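CYCLIN domain-containing protein (Chaetomium thermophilum, PDB 6Z3U) probably serves as the cyclin H-type regulatory subunit of the CDK-activating kinase complex, supporting the activity of its CDK7 partner together with MAT1. Local coordinates at residues 238-241 with 242-246; 323-326 with 327-331. All blocks are in the same frame, centred on the assembly; numbering follows the deposited sequence.

Interaction 1. Residues 238-241 with 242-246; sequences QIML and AALSL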
# COMPACT_ATOMS: atom_id res chain seq x y z
N GLN A 238 -13.75 -7.64 12.31
CA GLN A 238 -14.01 -8.22 13.62
C GLN A 238 -13.64 -7.24 14.73
O GLN A 238 -14.41 -7.02 15.67
CB GLN A 238 -13.23 -9.53 13.77
CG GLN A 238 -13.69 -10.62 12.82
CD GLN A 238 -12.76 -11.81 12.79
OE1 GLN A 238 -11.72 -11.82 13.45
NE2 GLN A 238 -13.12 -12.83 12.03
N ILE A 239 -12.45 -6.63 14.63
CA ILE A 239 -12.05 -5.64 15.63
C ILE A 239 -12.99 -4.44 15.60
O ILE A 239 -13.39 -3.92 16.65
CB ILE A 239 -10.59 -5.21 15.39
CG1 ILE A 239 -9.64 -6.40 15.56
CG2 ILE A 239 -10.21 -4.07 16.33
CD1 ILE A 239 -8.22 -6.12 15.14
N MET A 240 -13.36 -3.98 14.40
CA MET A 240 -14.24 -2.83 14.28
C MET A 240 -15.58 -3.08 14.97
O MET A 240 -16.07 -2.24 15.74
CB MET A 240 -14.44 -2.48 12.81
CG MET A 240 -15.44 -1.36 12.56
SD MET A 240 -17.12 -1.98 12.39
CE MET A 240 -18.01 -0.83 13.42
N LEU A 241 -16.19 -4.24 14.70
CA LEU A 241 -17.45 -4.57 15.35
C LEU A 241 -17.29 -4.68 16.86
O LEU A 241 -18.20 -4.34 17.62
CB LEU A 241 -18.01 -5.87 14.77
CG LEU A 241 -18.52 -5.82 13.33
CD1 LEU A 241 -18.70 -7.22 12.77
CD2 LEU A 241 -19.82 -5.03 13.24
N ALA A 242 -16.12 -5.15 17.32
CA ALA A 242 -15.90 -5.29 18.76
C ALA A 242 -15.84 -3.93 19.44
O ALA A 242 -16.45 -3.74 20.50
CB ALA A 242 -14.61 -6.07 19.01
N ALA A 243 -15.13 -2.97 18.85
CA ALA A 243 -15.09 -1.63 19.43
C ALA A 243 -16.47 -0.99 19.43
O ALA A 243 -16.83 -0.29 20.39
CB ALA A 243 -14.10 -0.76 18.65
N LEU A 244 -17.26 -1.22 18.38
CA LEU A 244 -18.63 -0.72 18.36
C LEU A 244 -19.49 -1.46 19.38
O LEU A 244 -20.35 -0.86 20.02
CB LEU A 244 -19.21 -0.85 16.95
CG LEU A 244 -20.70 -0.51 16.79
CD1 LEU A 244 -20.98 0.93 17.21
CD2 LEU A 244 -21.14 -0.74 15.35
N SER A 245 -19.27 -2.77 19.53
CA SER A 245 -20.02 -3.54 20.52
C SER A 245 -19.77 -3.01 21.93
O SER A 245 -20.67 -3.03 22.77
CB SER A 245 -19.64 -5.02 20.44
OG SER A 245 -20.51 -5.80 21.24
N LEU A 246 -18.55 -2.55 22.20
CA LEU A 246 -18.26 -1.95 23.50
C LEU A 246 -18.92 -0.59 23.65
O LEU A 246 -19.34 -0.23 24.76
CB LEU A 246 -16.74 -1.83 23.69
CG LEU A 246 -15.99 -3.16 23.84
CD1 LEU A 246 -14.52 -2.98 23.49
CD2 LEU A 246 -16.13 -3.68 25.26

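Interaction 2. Residues 323-326 with 327-331; sequences EACR and DMLSK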
# COMPACT_ATOMS: atom_id res chain seq x y z
N GLU A 323 -17.15 -11.58 20.42
CA GLU A 323 -17.17 -11.56 21.88
C GLU A 323 -15.79 -11.85 22.44
O GLU A 323 -15.38 -11.26 23.45
CB GLU A 323 -18.19 -12.57 22.40
CG GLU A 323 -18.69 -12.29 23.82
CD GLU A 323 -19.39 -10.95 23.95
OE1 GLU A 323 -19.15 -10.25 24.95
OE2 GLU A 323 -20.17 -10.60 23.04
N ALA A 324 -15.05 -12.75 21.80
CA ALA A 324 -13.67 -13.00 22.22
C ALA A 324 -12.81 -11.76 22.02
O ALA A 324 -11.99 -11.41 22.87
CB ALA A 324 -13.09 -14.18 21.44
N CYS A 325 -12.99 -11.07 20.89
CA CYS A 325 -12.28 -9.81 20.66
C CYS A 325 -12.78 -8.73 21.61
O CYS A 325 -11.99 -7.90 22.08
CB CYS A 325 -12.45 -9.37 19.21
SG CYS A 325 -11.59 -7.84 18.80
N ARG A 326 -14.08 -8.71 21.89
CA ARG A 326 -14.63 -7.71 22.80
C ARG A 326 -13.97 -7.81 24.18
O ARG A 326 -13.72 -6.79 24.83
CB ARG A 326 -16.14 -7.89 22.92
CG ARG A 326 -16.88 -6.67 23.43
CD ARG A 326 -18.36 -6.97 23.61
NE ARG A 326 -19.13 -5.80 24.01
CZ ARG A 326 -19.32 -5.39 25.26
NH1 ARG A 326 -18.77 -6.07 26.27
NH2 ARG A 326 -20.04 -4.31 25.51
N ASP A 327 -13.68 -9.03 24.63
CA ASP A 327 -13.06 -9.21 25.94
C ASP A 327 -11.59 -8.83 25.91
O ASP A 327 -11.07 -8.26 26.88
CB ASP A 327 -13.24 -10.66 26.40
CG ASP A 327 -14.69 -11.02 26.66
OD1 ASP A 327 -15.44 -10.14 27.14
OD2 ASP A 327 -15.08 -12.17 26.39
N MET A 328 -10.89 -9.13 24.81
CA MET A 328 -9.48 -8.75 24.71
C MET A 328 -9.32 -7.24 24.74
O MET A 328 -8.40 -6.72 25.38
CB MET A 328 -8.88 -9.33 23.43
CG MET A 328 -7.40 -9.01 23.25
SD MET A 328 -6.60 -9.99 21.97
CE MET A 328 -5.26 -10.72 22.90
N LEU A 329 -10.20 -6.51 24.04
CA LEU A 329 -10.09 -5.06 23.99
C LEU A 329 -10.41 -4.43 25.34
O LEU A 329 -9.79 -3.43 25.73
CB LEU A 329 -11.03 -4.50 22.92
CG LEU A 329 -10.43 -4.27 21.53
CD1 LEU A 329 -9.75 -5.52 21.00
CD2 LEU A 329 -11.51 -3.79 20.57
N SER A 330 -11.37 -4.99 26.07
CA SER A 330 -11.81 -4.37 27.32
C SER A 330 -10.69 -4.23 28.34
O SER A 330 -10.77 -3.36 29.21
CB SER A 330 -12.95 -5.19 27.93
OG SER A 330 -12.48 -6.44 28.40
N LYS A 331 -9.64 -5.05 28.25
CA LYS A 331 -8.56 -5.02 29.23
C LYS A 331 -7.64 -3.82 29.07
O LYS A 331 -6.80 -3.58 29.95
CB LYS A 331 -7.75 -6.31 29.15
CG LYS A 331 -8.50 -7.54 29.65
CD LYS A 331 -7.73 -8.82 29.37
CE LYS A 331 -7.63 -9.09 27.88
NZ LYS A 331 -7.10 -10.44 27.56

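Interaction 1. Residues 238-241 with 242-246
Ala242 N donates to Gln238 O at 3.0 Å, with an N-H...O angle of 145°. The methyl of Ala242 lies over the same turn, CB 3.4 Å from Ile239 O. The amide of Gln238 points elsewhere, its NE2 bonding to Val60 O of the RING-type domain-containing protein and its OE1 to the backbone N of Thr235, while Leu241 packs on Leu58 of that same neighbouring chain. Ala243 repeats the i to i+4 pattern with a straighter bond to Ile239 O, and its methyl touches Ile220 and Leu221 of helix 207-221. This is the regular hydrogen-bonding of an alpha-helix, here helix 236-247 in the all-helical cyclin C-terminal domain, where all the touching residues are buried. Leu244 adds the one apolar side-chain pair of the contact. With CG of Met240 anti to the backbone N (chi1 175°) and the chain then bent, Met240 runs alongside Leu244 in the same direction, and its CE lies 3.7 Å from both CB and CD2 of Leu244. Beyond this pair, Met240 packs on Leu192 of helix 189-200, whereas Leu244 touches Ala213 of helix 207-221. At Ser245 the backbone N donates to Leu241 O at 2.7 Å, with an N-H...O angle of 149°.

Interaction 2. Residues 323-326 with 327-331
Cys325 and Leu329 meet one turn apart on helix 313-330, an alpha-helix of the cyclin C-terminal domain whose inner face packs against helix 236-247. Leu329 can be followed outward. Its CB lies 3.6 Å from Cys325 O, the acceptor of Leu329 N, and CG stays 4.0 Å from the same oxygen. CD1 then leans back over the preceding turn, 3.4 Å from Cys325 O and 3.7 Å from Cys325 SG, which is anti to its backbone N (chi1 -179°). Outside the pair, Leu329 also packs on Ala230 of helix 230-233. Charged side chains lie on the same two turns. Glu323 OE1 and Asp327 OD1 are like charges 4.3 Å apart, a proximity probably eased by the salt bridge of Glu323 OE2 to Arg249. The hydroxyl of Ser330 turns back towards the preceding turn, OG being placed between N and the carbonyl carbon by chi1 of 70°. Ser330 OG gives its proton to Asp327 O at 2.8 Å, approaching 29° out of the carbonyl plane. With an alanine here, Asp327 O is likely to lose its hydroxyl donor. The backbone of the same residue is held separately, Ser330 N donating to Arg326 O at 3.2 Å.

Interactions 1 and 2 come in series along the chain, the first on helix 236-247 and the second on helix 313-330, with their centres about 9 Å apart. Distant in sequence, the two turns are neighbours in the cyclin C-terminal domain and touch directly. Ala242 CB packs on Cys325 SG at 3.5 Å, and Leu246 CD1 on Leu329 CB at 3.9 Å. Polar contacts join the same helices: Arg326 NE probably hydrogen-bonds to Ser245 OG, 3.1 Å away, while Arg326 NH2 bonds to Ser245 O. Each helix thus carries its own backbone bonds, and side chains join the two, so the C-terminal domain brings a late helix back against an earlier one.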